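Local coordinates for protein putative activator of HSP90 (Plasmodium falciparum, PDB 3N72) that probably binds the chaperone Hsp90 and stimulates its ATPase activity, this chain being the N-terminal domain of the longer protein, at residues E27-I30 and K31-S35. Numbering follows the deposited sequence.
Sequences ESYI and KYNLS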
ATOM      1  N   GLU B  27      -2.710  14.764 -13.059  1.00 13.72           N
ATOM      2  CA  GLU B  27      -2.945  16.203 -12.926  1.00 15.26           C
ATOM      3  C   GLU B  27      -1.712  16.876 -12.335  1.00 15.31           C
ATOM      4  O   GLU B  27      -1.207  17.840 -12.903  1.00 15.14           O
ATOM      5  CB  GLU B  27      -4.194  16.458 -12.063  1.00 15.11           C
ATOM      6  CG  GLU B  27      -5.529  16.158 -12.774  1.00 18.99           C
ATOM      7  CD  GLU B  27      -6.739  16.507 -11.923  1.00 21.24           C
ATOM      8  OE1 GLU B  27      -6.601  17.309 -10.990  1.00 27.42           O
ATOM      9  OE2 GLU B  27      -7.849  16.019 -12.195  1.00 22.59           O
ATOM     10  N   SER B  28      -1.205  16.360 -11.208  1.00 15.49           N
ATOM     11  CA  SER B  28       0.028  16.910 -10.586  1.00 16.98           C
ATOM     12  C   SER B  28       1.240  16.908 -11.518  1.00 16.48           C
ATOM     13  O   SER B  28       1.992  17.892 -11.556  1.00 16.75           O
ATOM     14  CB  SER B  28       0.379  16.161  -9.295  1.00 17.92           C
ATOM     15  OG  SER B  28      -0.550  16.468  -8.275  1.00 21.67           O
ATOM     16  N   TYR B  29       1.431  15.818 -12.277  1.00 15.05           N
ATOM     17  CA  TYR B  29       2.581  15.691 -13.167  1.00 13.98           C
ATOM     18  C   TYR B  29       2.526  16.715 -14.258  1.00 12.85           C
ATOM     19  O   TYR B  29       3.516  17.427 -14.544  1.00 12.24           O
ATOM     20  CB  TYR B  29       2.587  14.293 -13.790  1.00 13.45           C
ATOM     21  CG  TYR B  29       3.696  13.996 -14.766  1.00 14.16           C
ATOM     22  CD1 TYR B  29       4.881  13.385 -14.334  1.00 13.56           C
ATOM     23  CD2 TYR B  29       3.554  14.269 -16.114  1.00 13.25           C
ATOM     24  CE1 TYR B  29       5.882  13.075 -15.211  1.00 14.80           C
ATOM     25  CE2 TYR B  29       4.571  13.963 -17.016  1.00 14.06           C
ATOM     26  CZ  TYR B  29       5.731  13.360 -16.547  1.00 14.59           C
ATOM     27  OH  TYR B  29       6.750  13.035 -17.407  1.00 18.20           O
ATOM     28  N   ILE B  30       1.370  16.766 -14.913  1.00 12.20           N
ATOM     29  CA  ILE B  30       1.187  17.701 -16.044  1.00 11.96           C
ATOM     30  C   ILE B  30       1.347  19.174 -15.554  1.00 12.44           C
ATOM     31  O   ILE B  30       2.090  19.957 -16.140  1.00 11.71           O
ATOM     32  CB  ILE B  30      -0.139  17.427 -16.787  1.00 12.65           C
ATOM     33  CG1 ILE B  30      -0.066  16.037 -17.480  1.00 12.10           C
ATOM     34  CG2 ILE B  30      -0.469  18.569 -17.766  1.00 13.48           C
ATOM     35  CD1 ILE B  30      -1.390  15.562 -18.045  1.00 13.38           C
ATOM     36  N   LYS B  31       0.716  19.507 -14.446  1.00 12.70           N
ATOM     37  CA  LYS B  31       0.885  20.847 -13.835  1.00 13.58           C
ATOM     38  C   LYS B  31       2.367  21.165 -13.494  1.00 13.86           C
ATOM     39  O   LYS B  31       2.892  22.231 -13.867  1.00 13.52           O
ATOM     40  CB  LYS B  31      -0.025  21.004 -12.613  1.00 13.34           C
ATOM     41  CG  LYS B  31      -1.507  21.086 -12.946  1.00 16.51           C
ATOM     42  CD  LYS B  31      -2.327  21.203 -11.667  1.00 24.23           C
ATOM     43  CE  LYS B  31      -3.814  21.050 -11.931  1.00 27.35           C
ATOM     44  NZ  LYS B  31      -4.528  20.650 -10.673  1.00 29.53           N
ATOM     45  N   TYR B  32       3.061  20.221 -12.860  1.00 14.50           N
ATOM     46  CA  TYR B  32       4.431  20.462 -12.412  1.00 14.08           C
ATOM     47  C   TYR B  32       5.327  20.727 -13.604  1.00 14.16           C
ATOM     48  O   TYR B  32       6.102  21.707 -13.609  1.00 14.55           O
ATOM     49  CB  TYR B  32       4.988  19.244 -11.647  1.00 15.27           C
ATOM     50  CG  TYR B  32       6.441  19.449 -11.248  1.00 17.44           C
ATOM     51  CD1 TYR B  32       6.763  20.145 -10.088  1.00 20.74           C
ATOM     52  CD2 TYR B  32       7.485  19.006 -12.060  1.00 21.40           C
ATOM     53  CE1 TYR B  32       8.078  20.366  -9.726  1.00 21.95           C
ATOM     54  CE2 TYR B  32       8.814  19.243 -11.705  1.00 22.78           C
ATOM     55  CZ  TYR B  32       9.086  19.911 -10.535  1.00 23.39           C
ATOM     56  OH  TYR B  32      10.398  20.132 -10.178  1.00 29.22           O
ATOM     57  N   ASN B  33       5.225  19.856 -14.614  1.00 13.15           N
ATOM     58  CA  ASN B  33       6.112  19.918 -15.758  1.00 13.55           C
ATOM     59  C   ASN B  33       5.913  21.179 -16.559  1.00 13.80           C
ATOM     60  O   ASN B  33       6.881  21.891 -16.863  1.00 13.70           O
ATOM     61  CB  ASN B  33       6.030  18.627 -16.588  1.00 13.80           C
ATOM     62  CG  ASN B  33       6.886  17.534 -16.004  1.00 16.84           C
ATOM     63  OD1 ASN B  33       8.103  17.483 -16.262  1.00 20.63           O
ATOM     64  ND2 ASN B  33       6.283  16.670 -15.183  1.00 18.94           N
ATOM     65  N   LEU B  34       4.659  21.518 -16.833  1.00 13.34           N
ATOM     66  CA  LEU B  34       4.419  22.722 -17.617  1.00 13.93           C
ATOM     67  C   LEU B  34       4.679  23.999 -16.811  1.00 14.76           C
ATOM     68  O   LEU B  34       5.159  24.970 -17.370  1.00 14.80           O
ATOM     69  CB  LEU B  34       3.005  22.712 -18.208  1.00 12.76           C
ATOM     70  CG  LEU B  34       2.881  21.743 -19.395  1.00 12.24           C
ATOM     71  CD1 LEU B  34       1.388  21.486 -19.728  1.00 12.35           C
ATOM     72  CD2 LEU B  34       3.649  22.293 -20.648  1.00 15.75           C
ATOM     73  N   SER B  35       4.370  23.987 -15.517  0.50 15.60           N
ATOM     74  CA  SER B  35       4.623  25.161 -14.665  0.50 16.52           C
ATOM     75  C   SER B  35       6.110  25.398 -14.389  0.50 17.23           C
ATOM     76  O   SER B  35       6.487  26.464 -13.885  0.50 17.38           O
ATOM     77  CB  SER B  35       3.815  25.129 -13.360  0.50 16.80           C
ATOM     78  OG  SER B  35       4.363  24.253 -12.396  0.50 15.98           O
TER
HETATM   79  O   HOH W   1      -4.996  18.413  -9.345  1.00 34.76           O
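Successive turns of helix 23-35, in the Aha1 N-terminal domain, meet here through side chains four residues apart. The carbonyl O of Y29 accepts two hydrogen bonds from N33. N33 N lies 3.0 Å and N33 ND2 2.9 Å from Y29 O, on opposite faces of the carbonyl plane. The ND2 hydrogen bond is nearly straight (164°) and Y29 O lies close to the plane of the N33 amide, though ND2 itself stands above the carbonyl plane of Y29. N33 CG stands beside its own backbone N (chi1 -82°), which turns the amide back toward the preceding turn. ND2 then also sits over the centre of the Y29 ring, 3.4 Å above its plane. Ring and amide planes are 43° apart. Y29 OH is hydrogen-bonded to D148 OD2.

E27 and K31 run side by side as extended chains. The salt bridge from E27 OE1 to K31 NZ is long, 3.9 Å, and one water hydrogen-bonds to both atoms. E27 OE2 is hydrogen-bonded to N23 ND2. On the buried side, I30 CG2 packs on L34 CD1 at 4.0 Å.

I30 and L34 face the antiparallel sheet, touching strands 44-62 and 65-82. L34 and N33 also meet helix 120-142. The Y29 ring meets W25 and F145 of helix 145-161.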